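Local coordinates for SGT1 (Saccharomyces cerevisiae, PDB 5AN3), which probably serves as an Hsp90-associated co-chaperone adaptor for Skp1-containing complexes, with an N-terminal tetratricopeptide-repeat (TPR) domain that mediates protein-protein contacts, at residues B[22-27]-B[46-51]; B[36-41]-B[76-81]; B[69-74]-B[92-97]; B[85-90]-B[115-120]. All blocks are in the same frame, centred on the assembly; numbering follows the deposited sequence.

Contact 1 (B[22-27]-B[46-51])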
loop_
_atom_site.group_PDB
_atom_site.type_symbol
_atom_site.label_atom_id
_atom_site.label_comp_id
_atom_site.label_asym_id
_atom_site.label_seq_id
_atom_site.Cartn_x
_atom_site.Cartn_y
_atom_site.Cartn_z
ATOM N N LYS B 22 13.182 -9.619 14.470
ATOM C CA LYS B 22 13.648 -10.406 15.611
ATOM C C LYS B 22 13.316 -11.869 15.363
ATOM O O LYS B 22 14.188 -12.730 15.497
ATOM C CB LYS B 22 13.010 -9.916 16.928
ATOM N N ALA B 23 12.063 -12.134 14.939
ATOM C CA ALA B 23 11.556 -13.454 14.614
ATOM C C ALA B 23 12.355 -14.109 13.473
ATOM O O ALA B 23 12.694 -15.295 13.573
ATOM C CB ALA B 23 10.092 -13.369 14.240
ATOM N N LEU B 24 12.639 -13.363 12.395
ATOM C CA LEU B 24 13.382 -13.856 11.229
ATOM C C LEU B 24 14.709 -14.488 11.632
ATOM O O LEU B 24 15.023 -15.568 11.136
ATOM C CB LEU B 24 13.629 -12.699 10.222
ATOM C CG LEU B 24 14.588 -12.955 9.078
ATOM C CD1 LEU B 24 13.919 -13.719 7.990
ATOM C CD2 LEU B 24 15.142 -11.680 8.557
ATOM N N HIS B 25 15.476 -13.832 12.526
ATOM C CA HIS B 25 16.795 -14.322 12.922
ATOM C C HIS B 25 16.693 -15.439 13.959
ATOM O O HIS B 25 17.567 -16.311 13.987
ATOM C CB HIS B 25 17.700 -13.172 13.355
ATOM C CG HIS B 25 17.903 -12.194 12.226
ATOM N ND1 HIS B 25 17.311 -10.928 12.239
ATOM C CD2 HIS B 25 18.534 -12.367 11.032
ATOM C CE1 HIS B 25 17.637 -10.365 11.085
ATOM N NE2 HIS B 25 18.373 -11.190 10.324
ATOM N N LEU B 26 15.589 -15.477 14.740
ATOM C CA LEU B 26 15.301 -16.590 15.642
ATOM C C LEU B 26 15.034 -17.842 14.819
ATOM O O LEU B 26 15.511 -18.923 15.189
ATOM C CB LEU B 26 14.114 -16.281 16.562
ATOM C CG LEU B 26 14.396 -15.244 17.655
ATOM C CD1 LEU B 26 13.121 -14.737 18.249
ATOM C CD2 LEU B 26 15.327 -15.776 18.718
ATOM N N TYR B 27 14.336 -17.685 13.663
ATOM C CA TYR B 27 14.049 -18.801 12.757
ATOM C C TYR B 27 15.314 -19.257 12.019
ATOM O O TYR B 27 15.505 -20.466 11.868
ATOM C CB TYR B 27 12.914 -18.461 11.782
ATOM C CG TYR B 27 11.542 -18.563 12.420
ATOM C CD1 TYR B 27 11.080 -19.767 12.931
ATOM C CD2 TYR B 27 10.706 -17.453 12.513
ATOM C CE1 TYR B 27 9.815 -19.874 13.499
ATOM C CE2 TYR B 27 9.441 -17.548 13.095
ATOM C CZ TYR B 27 8.999 -18.763 13.580
ATOM O OH TYR B 27 7.757 -18.880 14.143
ATOM N N ALA B 46 7.048 -16.412 6.270
ATOM C CA ALA B 46 6.056 -15.455 6.812
ATOM C C ALA B 46 6.754 -14.162 7.256
ATOM O O ALA B 46 6.278 -13.075 6.918
ATOM C CB ALA B 46 5.277 -16.065 7.976
ATOM N N CYS B 47 7.914 -14.278 7.951
ATOM C CA CYS B 47 8.731 -13.128 8.360
ATOM C C CYS B 47 9.101 -12.306 7.156
ATOM O O CYS B 47 8.889 -11.095 7.164
ATOM C CB CYS B 47 9.987 -13.575 9.100
ATOM S SG CYS B 47 9.670 -14.285 10.723
ATOM N N LEU B 48 9.657 -12.975 6.121
ATOM C CA LEU B 48 10.120 -12.338 4.896
ATOM C C LEU B 48 8.983 -11.643 4.171
ATOM O O LEU B 48 9.190 -10.549 3.651
ATOM C CB LEU B 48 10.827 -13.341 3.974
ATOM C CG LEU B 48 12.142 -13.933 4.480
ATOM C CD1 LEU B 48 12.622 -14.971 3.544
ATOM C CD2 LEU B 48 13.217 -12.895 4.595
ATOM N N GLU B 49 7.780 -12.231 4.186
ATOM C CA GLU B 49 6.603 -11.615 3.574
ATOM C C GLU B 49 6.215 -10.345 4.349
ATOM O O GLU B 49 5.973 -9.338 3.704
ATOM C CB GLU B 49 5.440 -12.604 3.476
ATOM C CG GLU B 49 5.692 -13.692 2.440
ATOM C CD GLU B 49 4.753 -14.883 2.421
ATOM O OE1 GLU B 49 3.675 -14.827 3.057
ATOM O OE2 GLU B 49 5.104 -15.885 1.755
ATOM N N LYS B 50 6.230 -10.360 5.708
ATOM C CA LYS B 50 5.937 -9.187 6.547
ATOM C C LYS B 50 6.956 -8.064 6.307
ATOM O O LYS B 50 6.558 -6.897 6.214
ATOM C CB LYS B 50 5.926 -9.559 8.047
ATOM C CG LYS B 50 4.563 -9.431 8.718
ATOM C CD LYS B 50 4.709 -8.796 10.106
ATOM C CE LYS B 50 3.434 -8.136 10.575
ATOM N N LEU B 51 8.266 -8.420 6.209
ATOM C CA LEU B 51 9.371 -7.476 6.001
ATOM C C LEU B 51 9.254 -6.816 4.636
ATOM O O LEU B 51 9.442 -5.608 4.534
ATOM C CB LEU B 51 10.744 -8.166 6.155
ATOM C CG LEU B 51 11.090 -8.738 7.539
ATOM C CD1 LEU B 51 12.227 -9.715 7.452
ATOM C CD2 LEU B 51 11.441 -7.651 8.505
#
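Leu24 and Cys47 form the middle of this helix-helix contact: their CA atoms lie 5.5 Å apart, the nearest such pair between 22-27 and 46-51. The segments run nearly antiparallel, at 152° between their N-to-C directions, with their axes approaching to 9.3 Å. Cys47 points its sulfur at helix 20-33, where SG lies 3.5 Å from Leu24 N and 3.7 Å from Ala23 CB. The same sulfur stands at the rim of the Tyr27 ring, 5.0 Å from its centroid and 75° off the ring normal, a sulfur-aromatic contact made at the edge. Leu24 divides its branches between two partners. With CG anti to the backbone N (chi1 169°), it crosses Leu48 at about a right angle, CD1 meeting Leu48 CD2 at 3.6 Å, while its other methyl, CD2, meets Leu51 CD1 at 3.7 Å. All six touching residues are buried, and their side-chain packing is mostly apolar. The outer side is looser: Lys22 points away from helix 38-52 and His25 lies at the exposed surface, while Lys50 faces a second subunit, its backbone O bonded to Asn66 ND2 of that chain. Among the neighbouring helices, Leu14 of helix 3-16 packs on Ala23 and Cys47, Trp58 of the following loop covers Leu24, Leu48 and Leu51, and helix 61-81 lies against Leu48 through Leu70.

Contact 2 (B[36-41]-B[76-81])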
loop_
_atom_site.group_PDB
_atom_site.type_symbol
_atom_site.label_atom_id
_atom_site.label_comp_id
_atom_site.label_asym_id
_atom_site.label_seq_id
_atom_site.Cartn_x
_atom_site.Cartn_y
_atom_site.Cartn_z
ATOM N N THR B 36 15.614 -28.918 8.272
ATOM C CA THR B 36 14.368 -29.431 7.677
ATOM C C THR B 36 13.156 -29.282 8.608
ATOM O O THR B 36 12.171 -29.989 8.436
ATOM C CB THR B 36 14.542 -30.886 7.201
ATOM O OG1 THR B 36 14.946 -31.721 8.286
ATOM C CG2 THR B 36 15.509 -31.004 6.035
ATOM N N ASN B 37 13.201 -28.329 9.542
ATOM C CA ASN B 37 12.083 -28.067 10.432
ATOM C C ASN B 37 11.023 -27.292 9.659
ATOM O O ASN B 37 11.272 -26.140 9.253
ATOM C CB ASN B 37 12.550 -27.300 11.668
ATOM C CG ASN B 37 11.448 -27.060 12.671
ATOM O OD1 ASN B 37 10.621 -26.157 12.530
ATOM N ND2 ASN B 37 11.422 -27.849 13.717
ATOM N N LEU B 38 9.847 -27.916 9.451
ATOM C CA LEU B 38 8.775 -27.294 8.684
ATOM C C LEU B 38 8.274 -25.984 9.294
ATOM O O LEU B 38 8.119 -25.015 8.562
ATOM C CB LEU B 38 7.611 -28.255 8.457
ATOM C CG LEU B 38 7.924 -29.390 7.481
ATOM C CD1 LEU B 38 6.895 -30.486 7.569
ATOM C CD2 LEU B 38 8.047 -28.893 6.068
ATOM N N THR B 39 8.073 -25.924 10.606
ATOM C CA THR B 39 7.591 -24.712 11.261
ATOM C C THR B 39 8.567 -23.537 11.036
ATOM O O THR B 39 8.125 -22.442 10.678
ATOM C CB THR B 39 7.336 -24.997 12.735
ATOM O OG1 THR B 39 6.475 -26.133 12.797
ATOM C CG2 THR B 39 6.687 -23.830 13.457
ATOM N N ALA B 40 9.875 -23.777 11.194
ATOM C CA ALA B 40 10.896 -22.765 10.974
ATOM C C ALA B 40 10.961 -22.345 9.481
ATOM O O ALA B 40 11.076 -21.158 9.210
ATOM C CB ALA B 40 12.247 -23.278 11.449
ATOM N N LEU B 41 10.811 -23.280 8.526
ATOM C CA LEU B 41 10.832 -22.948 7.092
ATOM C C LEU B 41 9.636 -22.091 6.695
ATOM O O LEU B 41 9.790 -21.064 6.031
ATOM C CB LEU B 41 10.848 -24.224 6.210
ATOM C CG LEU B 41 12.126 -25.069 6.218
ATOM C CD1 LEU B 41 11.859 -26.408 5.655
ATOM C CD2 LEU B 41 13.236 -24.403 5.461
ATOM N N MET B 76 9.332 -30.079 -0.216
ATOM C CA MET B 76 10.290 -31.166 -0.396
ATOM C C MET B 76 10.337 -32.079 0.839
ATOM O O MET B 76 10.293 -33.307 0.706
ATOM C CB MET B 76 11.684 -30.598 -0.637
ATOM C CG MET B 76 12.013 -30.380 -2.065
ATOM S SD MET B 76 13.814 -30.193 -2.165
ATOM N N THR B 77 10.418 -31.466 2.038
ATOM C CA THR B 77 10.493 -32.153 3.324
ATOM C C THR B 77 9.188 -32.861 3.616
ATOM O O THR B 77 9.209 -34.045 3.938
ATOM C CB THR B 77 10.846 -31.175 4.448
ATOM O OG1 THR B 77 11.874 -30.277 4.014
ATOM C CG2 THR B 77 11.262 -31.881 5.715
ATOM N N ALA B 78 8.055 -32.141 3.504
ATOM C CA ALA B 78 6.726 -32.672 3.779
ATOM C C ALA B 78 6.400 -33.859 2.872
ATOM O O ALA B 78 5.910 -34.887 3.363
ATOM C CB ALA B 78 5.691 -31.571 3.618
ATOM N N GLU B 79 6.738 -33.733 1.568
ATOM C CA GLU B 79 6.515 -34.768 0.566
ATOM C C GLU B 79 7.442 -35.960 0.780
ATOM O O GLU B 79 7.011 -37.098 0.579
ATOM C CB GLU B 79 6.665 -34.202 -0.849
ATOM C CG GLU B 79 5.383 -33.540 -1.334
ATOM C CD GLU B 79 5.389 -32.955 -2.736
ATOM O OE1 GLU B 79 6.461 -32.483 -3.184
ATOM O OE2 GLU B 79 4.305 -32.915 -3.364
ATOM N N GLY B 80 8.679 -35.686 1.210
ATOM C CA GLY B 80 9.702 -36.684 1.493
ATOM C C GLY B 80 9.292 -37.642 2.587
ATOM O O GLY B 80 9.609 -38.825 2.503
ATOM N N ARG B 81 8.581 -37.133 3.616
ATOM C CA ARG B 81 8.037 -37.894 4.741
ATOM C C ARG B 81 6.752 -38.612 4.401
ATOM O O ARG B 81 6.474 -39.654 4.993
ATOM C CB ARG B 81 7.696 -36.982 5.914
ATOM C CG ARG B 81 8.767 -36.084 6.359
ATOM C CD ARG B 81 8.151 -35.002 7.206
ATOM N NE ARG B 81 9.152 -33.990 7.510
ATOM C CZ ARG B 81 9.096 -33.166 8.538
ATOM N NH1 ARG B 81 8.073 -33.217 9.382
ATOM N NH2 ARG B 81 10.066 -32.288 8.742
HETATM O O HOH W 1 9.242 -30.917 11.019
#
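Thr36 and Thr77 mark the closest backbone approach, with CA atoms 6.4 Å apart where the turn leading into helix 38-52 meets the last turns of helix 61-81. Thr77 points its methyl at that turn, CG2 lying 3.4 Å from Thr36 O. Its hydroxyl is engaged within its own helix, where OG1 is hydrogen-bonded to the O of Lys73. Leu38 slides past Thr77 and reaches the end of Arg81: Leu38 CD1 lies over one face of the guanidinium, 3.5 Å from Arg81 NH1 and displaced toward the rim. The Arg81 chain, extended from CG to NE, meets the leucine from the opposite direction. At the guanidinium edge, in its plane, sit Thr36 O, 3.1 Å from Arg81 NH2, and a water that accepts from Arg81 NH2 at 2.8 Å. The water also receives a weak bond from Leu38 N, linking the arginine to helix 38-52. Asn37 is the N-cap of that helix, its OD1 accepting from Ala40 N at 2.8 Å with an N-H...O angle of 162°. This start of helix 38-52, lying against the end of helix 61-81, is consistent with the packed helical array of a TPR domain.

Contact 3 (B[69-74]-B[92-97])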
loop_
_atom_site.group_PDB
_atom_site.type_symbol
_atom_site.label_atom_id
_atom_site.label_comp_id
_atom_site.label_asym_id
_atom_site.label_seq_id
_atom_site.Cartn_x
_atom_site.Cartn_y
_atom_site.Cartn_z
ATOM N N GLU B 69 11.242 -19.904 -2.001
ATOM C CA GLU B 69 12.273 -20.948 -1.914
ATOM C C GLU B 69 12.200 -21.685 -0.567
ATOM O O GLU B 69 12.409 -22.892 -0.532
ATOM C CB GLU B 69 13.669 -20.362 -2.148
ATOM N N LEU B 70 11.849 -20.977 0.521
ATOM C CA LEU B 70 11.658 -21.595 1.841
ATOM C C LEU B 70 10.408 -22.493 1.837
ATOM O O LEU B 70 10.408 -23.552 2.470
ATOM C CB LEU B 70 11.536 -20.529 2.941
ATOM C CG LEU B 70 12.836 -19.925 3.448
ATOM C CD1 LEU B 70 12.563 -18.626 4.143
ATOM C CD2 LEU B 70 13.541 -20.865 4.393
ATOM N N LEU B 71 9.359 -22.084 1.091
ATOM C CA LEU B 71 8.144 -22.884 0.944
ATOM C C LEU B 71 8.424 -24.066 0.035
ATOM O O LEU B 71 7.893 -25.139 0.264
ATOM C CB LEU B 71 6.971 -22.048 0.422
ATOM C CG LEU B 71 6.454 -20.968 1.402
ATOM C CD1 LEU B 71 5.485 -20.050 0.732
ATOM C CD2 LEU B 71 5.891 -21.574 2.695
ATOM N N ASP B 72 9.313 -23.898 -0.946
ATOM C CA ASP B 72 9.736 -24.978 -1.840
ATOM C C ASP B 72 10.440 -26.063 -1.044
ATOM O O ASP B 72 10.140 -27.247 -1.231
ATOM C CB ASP B 72 10.653 -24.458 -2.981
ATOM C CG ASP B 72 9.992 -23.615 -4.077
ATOM O OD1 ASP B 72 8.731 -23.568 -4.126
ATOM O OD2 ASP B 72 10.736 -23.015 -4.900
ATOM N N LYS B 73 11.337 -25.655 -0.125
ATOM C CA LYS B 73 12.122 -26.543 0.721
ATOM C C LYS B 73 11.198 -27.305 1.670
ATOM O O LYS B 73 11.431 -28.487 1.931
ATOM C CB LYS B 73 13.187 -25.756 1.496
ATOM C CG LYS B 73 14.417 -26.589 1.792
ATOM N N ALA B 74 10.121 -26.628 2.157
ATOM C CA ALA B 74 9.104 -27.179 3.052
ATOM C C ALA B 74 8.319 -28.246 2.341
ATOM O O ALA B 74 8.124 -29.314 2.914
ATOM C CB ALA B 74 8.180 -26.088 3.549
ATOM N N PHE B 92 -1.218 -24.737 1.823
ATOM C CA PHE B 92 -2.009 -23.598 2.310
ATOM C C PHE B 92 -1.123 -22.359 2.414
ATOM O O PHE B 92 -1.586 -21.294 2.051
ATOM C CB PHE B 92 -2.718 -23.887 3.643
ATOM C CG PHE B 92 -3.242 -22.653 4.345
ATOM C CD1 PHE B 92 -4.449 -22.077 3.968
ATOM C CD2 PHE B 92 -2.537 -22.081 5.401
ATOM C CE1 PHE B 92 -4.945 -20.950 4.638
ATOM C CE2 PHE B 92 -3.014 -20.935 6.046
ATOM C CZ PHE B 92 -4.219 -20.384 5.666
ATOM N N ARG B 93 0.127 -22.499 2.904
ATOM C CA ARG B 93 1.124 -21.429 3.031
ATOM C C ARG B 93 1.494 -20.877 1.650
ATOM O O ARG B 93 1.732 -19.673 1.523
ATOM C CB ARG B 93 2.386 -21.923 3.775
ATOM C CG ARG B 93 2.179 -22.362 5.232
ATOM C CD ARG B 93 1.283 -21.453 6.048
ATOM N NE ARG B 93 1.700 -20.057 5.968
ATOM C CZ ARG B 93 1.018 -19.052 6.498
ATOM N NH1 ARG B 93 -0.104 -19.285 7.168
ATOM N NH2 ARG B 93 1.451 -17.803 6.366
ATOM N N TYR B 94 1.509 -21.750 0.617
ATOM C CA TYR B 94 1.694 -21.350 -0.770
ATOM C C TYR B 94 0.522 -20.479 -1.227
ATOM O O TYR B 94 0.737 -19.442 -1.864
ATOM C CB TYR B 94 1.770 -22.560 -1.676
ATOM C CG TYR B 94 3.149 -23.098 -1.949
ATOM C CD1 TYR B 94 4.089 -22.340 -2.644
ATOM C CD2 TYR B 94 3.467 -24.419 -1.653
ATOM C CE1 TYR B 94 5.350 -22.854 -2.944
ATOM C CE2 TYR B 94 4.719 -24.950 -1.959
ATOM C CZ TYR B 94 5.660 -24.162 -2.600
ATOM O OH TYR B 94 6.883 -24.715 -2.899
ATOM N N PHE B 95 -0.729 -20.898 -0.907
ATOM C CA PHE B 95 -1.907 -20.115 -1.261
ATOM C C PHE B 95 -1.753 -18.716 -0.697
ATOM O O PHE B 95 -1.899 -17.758 -1.455
ATOM C CB PHE B 95 -3.216 -20.775 -0.776
ATOM C CG PHE B 95 -4.300 -19.820 -0.314
ATOM C CD1 PHE B 95 -5.098 -19.148 -1.234
ATOM C CD2 PHE B 95 -4.529 -19.601 1.040
ATOM C CE1 PHE B 95 -6.084 -18.253 -0.806
ATOM C CE2 PHE B 95 -5.522 -18.713 1.464
ATOM C CZ PHE B 95 -6.293 -18.047 0.538
ATOM N N VAL B 96 -1.413 -18.602 0.612
ATOM C CA VAL B 96 -1.236 -17.329 1.325
ATOM C C VAL B 96 -0.145 -16.460 0.630
ATOM O O VAL B 96 -0.410 -15.285 0.364
ATOM C CB VAL B 96 -0.963 -17.533 2.830
ATOM C CG1 VAL B 96 -0.566 -16.218 3.490
ATOM C CG2 VAL B 96 -2.183 -18.126 3.524
ATOM N N HIS B 97 1.011 -17.066 0.251
ATOM C CA HIS B 97 2.088 -16.413 -0.483
ATOM C C HIS B 97 1.591 -15.779 -1.771
ATOM O O HIS B 97 1.875 -14.599 -2.027
ATOM C CB HIS B 97 3.184 -17.424 -0.814
ATOM C CG HIS B 97 4.355 -16.858 -1.563
ATOM N ND1 HIS B 97 5.367 -16.181 -0.910
ATOM C CD2 HIS B 97 4.666 -16.951 -2.876
ATOM C CE1 HIS B 97 6.255 -15.873 -1.844
ATOM N NE2 HIS B 97 5.876 -16.311 -3.044
#
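The Tyr94 ring carries Leu71 CB over one face and Asp72 OD1 at its edge, in the ring plane. The first is a CH-pi contact, with Leu71 CB 4.1 Å from the ring centroid and 21° off the normal, displaced toward the rim. The second is a hydrogen bond from Tyr94 OH to Asp72 OD1, refined at 2.5 Å, a value that carries little weight at this resolution. Carboxylate and ring planes are 38° apart, and the two side chains cross at about a right angle. Tyr94 is further held by a ring stack with Tyr110 of helix 104-116. The His97 ring, by contrast, meets Leu71 CD1 obliquely, and its ND1 is hydrogen-bonded to Glu49 OE2 of helix 38-52. Both segments belong to neighbouring helices, 61-81 and 84-100, where the axes of the two segments approach to 10.5 Å, with 165° between their N-to-C directions, the antiparallel helix pairing from which TPR domains are built. Leu71 makes the largest share of the contact: with CG anti to the carbonyl carbon, its two methyls spread over the facing helix, CD1 against His97 CB at 3.8 Å and CD2 against Arg93 CB at 3.7 Å. A leucine in place of Tyr94 would probably leave the Asp72 carboxylate without its phenolic donor and Leu71 CB without its aromatic cover, and would end the stack with Tyr110. Arg93 contributes just the base of its side chain, because bends at chi2 and chi3 lead the guanidinium away from helix 61-81.

Contact 4 (B[85-90]-B[115-120])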
loop_
_atom_site.group_PDB
_atom_site.type_symbol
_atom_site.label_atom_id
_atom_site.label_comp_id
_atom_site.label_asym_id
_atom_site.label_seq_id
_atom_site.Cartn_x
_atom_site.Cartn_y
_atom_site.Cartn_z
ATOM N N SER B 85 -0.816 -34.237 6.191
ATOM C CA SER B 85 -1.161 -33.118 7.067
ATOM C C SER B 85 -0.257 -31.941 6.805
ATOM O O SER B 85 -0.753 -30.832 6.587
ATOM C CB SER B 85 -1.060 -33.531 8.536
ATOM O OG SER B 85 -1.038 -34.944 8.703
ATOM N N LYS B 86 1.070 -32.191 6.797
ATOM C CA LYS B 86 2.084 -31.168 6.585
ATOM C C LYS B 86 2.145 -30.746 5.122
ATOM O O LYS B 86 2.498 -29.605 4.875
ATOM C CB LYS B 86 3.453 -31.641 7.089
ATOM C CG LYS B 86 3.547 -31.685 8.616
ATOM N N ILE B 87 1.760 -31.626 4.158
ATOM C CA ILE B 87 1.732 -31.273 2.720
ATOM C C ILE B 87 0.593 -30.267 2.522
ATOM O O ILE B 87 0.801 -29.240 1.879
ATOM C CB ILE B 87 1.636 -32.504 1.755
ATOM C CG1 ILE B 87 2.865 -33.432 1.913
ATOM C CG2 ILE B 87 1.533 -32.053 0.287
ATOM C CD1 ILE B 87 2.715 -34.819 1.442
ATOM N N GLY B 88 -0.559 -30.540 3.140
ATOM C CA GLY B 88 -1.710 -29.650 3.121
ATOM C C GLY B 88 -1.350 -28.274 3.645
ATOM O O GLY B 88 -1.664 -27.266 2.999
ATOM N N LEU B 89 -0.607 -28.236 4.786
ATOM C CA LEU B 89 -0.144 -27.019 5.427
ATOM C C LEU B 89 0.756 -26.227 4.484
ATOM O O LEU B 89 0.515 -25.028 4.323
ATOM C CB LEU B 89 0.589 -27.354 6.733
ATOM C CG LEU B 89 1.310 -26.220 7.486
ATOM C CD1 LEU B 89 0.346 -25.109 7.927
ATOM C CD2 LEU B 89 2.024 -26.764 8.686
ATOM N N VAL B 90 1.747 -26.903 3.810
ATOM C CA VAL B 90 2.684 -26.237 2.887
ATOM C C VAL B 90 1.909 -25.635 1.714
ATOM O O VAL B 90 2.181 -24.499 1.308
ATOM C CB VAL B 90 3.864 -27.117 2.388
ATOM C CG1 VAL B 90 4.796 -26.308 1.487
ATOM C CG2 VAL B 90 4.662 -27.696 3.553
ATOM N N LYS B 115 -7.131 -27.909 0.819
ATOM C CA LYS B 115 -8.461 -28.370 1.227
ATOM C C LYS B 115 -8.661 -29.852 0.875
ATOM O O LYS B 115 -9.184 -30.588 1.706
ATOM C CB LYS B 115 -9.555 -27.504 0.588
ATOM N N ASN B 116 -8.189 -30.302 -0.318
ATOM C CA ASN B 116 -8.281 -31.698 -0.771
ATOM C C ASN B 116 -7.347 -32.628 0.009
ATOM O O ASN B 116 -7.596 -33.828 0.049
ATOM C CB ASN B 116 -8.007 -31.815 -2.272
ATOM C CG ASN B 116 -9.109 -31.234 -3.133
ATOM O OD1 ASN B 116 -10.296 -31.587 -3.014
ATOM N ND2 ASN B 116 -8.737 -30.350 -4.046
ATOM N N LEU B 117 -6.291 -32.081 0.630
ATOM C CA LEU B 117 -5.323 -32.813 1.454
ATOM C C LEU B 117 -5.783 -32.871 2.923
ATOM O O LEU B 117 -5.122 -33.488 3.763
ATOM C CB LEU B 117 -3.927 -32.176 1.342
ATOM C CG LEU B 117 -3.194 -32.437 0.027
ATOM C CD1 LEU B 117 -2.177 -31.380 -0.247
ATOM C CD2 LEU B 117 -2.535 -33.779 0.003
ATOM N N GLY B 118 -6.932 -32.257 3.197
ATOM C CA GLY B 118 -7.556 -32.237 4.511
ATOM C C GLY B 118 -7.027 -31.178 5.451
ATOM O O GLY B 118 -7.071 -31.369 6.669
ATOM N N TYR B 119 -6.545 -30.048 4.907
ATOM C CA TYR B 119 -6.050 -28.964 5.760
ATOM C C TYR B 119 -7.218 -28.320 6.504
ATOM O O TYR B 119 -8.214 -27.914 5.891
ATOM C CB TYR B 119 -5.239 -27.909 4.982
ATOM C CG TYR B 119 -4.717 -26.791 5.863
ATOM C CD1 TYR B 119 -3.683 -27.014 6.767
ATOM C CD2 TYR B 119 -5.265 -25.515 5.803
ATOM C CE1 TYR B 119 -3.209 -25.994 7.590
ATOM C CE2 TYR B 119 -4.802 -24.489 6.623
ATOM C CZ TYR B 119 -3.771 -24.731 7.512
ATOM O OH TYR B 119 -3.309 -23.714 8.308
ATOM N N VAL B 120 -7.095 -28.295 7.840
ATOM C CA VAL B 120 -8.095 -27.748 8.744
ATOM C C VAL B 120 -7.531 -26.494 9.402
ATOM O O VAL B 120 -6.446 -26.524 9.987
ATOM C CB VAL B 120 -8.563 -28.798 9.788
#
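Tyr119 brings one side of its ring, CD1 and CE1, obliquely against Gly88 and Leu89, with its CE1 atom 3.7 Å from Leu89 CD1 and its CD1 atom 4.1 Å from the Gly88 carbonyl carbon. The tyrosine's chi1 of -180°, with CG trans to the backbone N, swings the ring toward helix 84-100. Leu117 fills the neighbouring position: its CB rests 3.8 Å from Gly88 CA, while Leu117 CD1 meets Ile87 CG2, also at 3.8 Å. Gly88 thus sits beneath both side chains. A beta carbon there would be crowded by the CB atoms of Leu117 and Tyr119, and its absence lets the backbones come within 5.1 Å at the CA atoms of Gly88 and Leu117. The turn that delivers these residues is a Schellman motif ending helix 104-116, with Gly118 at a positive phi of 83°. Beyond the segments, Tyr119 stacks on Phe92 and its OH is hydrogen-bonded to Asp121 OD2. A serine in place of Tyr119 would probably open a gap over Gly88 and Leu89, and leave Phe92 without its stacking partner and Asp121 without the phenol. With aliphatic and aromatic carbon meeting the Gly88 backbone and the side chains of Ile87 and Leu89, and polar links made to residues outside the two segments, the hold on helix 84-100 rests on shape and van der Waals packing.

In the fold
From the N terminus, contact 1 closes first, folding helix 38-52 back on helix 20-33. Contact 2 opens before that loop is complete and crosses it, carrying helix 38-52 to the end of helix 61-81. Contact 3 in turn crosses contact 2 and pairs helices 61-81 and 84-100; contact 4 crosses contact 3 and brings the turn after helix 104-116 onto helix 84-100. None nests inside another; consecutive contacts cross and share a helix, while the other pairs are in series. Contacts 1 and 4 lie on opposite sides of the chain's centre, with centres about 23 Å apart, so the series runs from one side of the helical stack to the other.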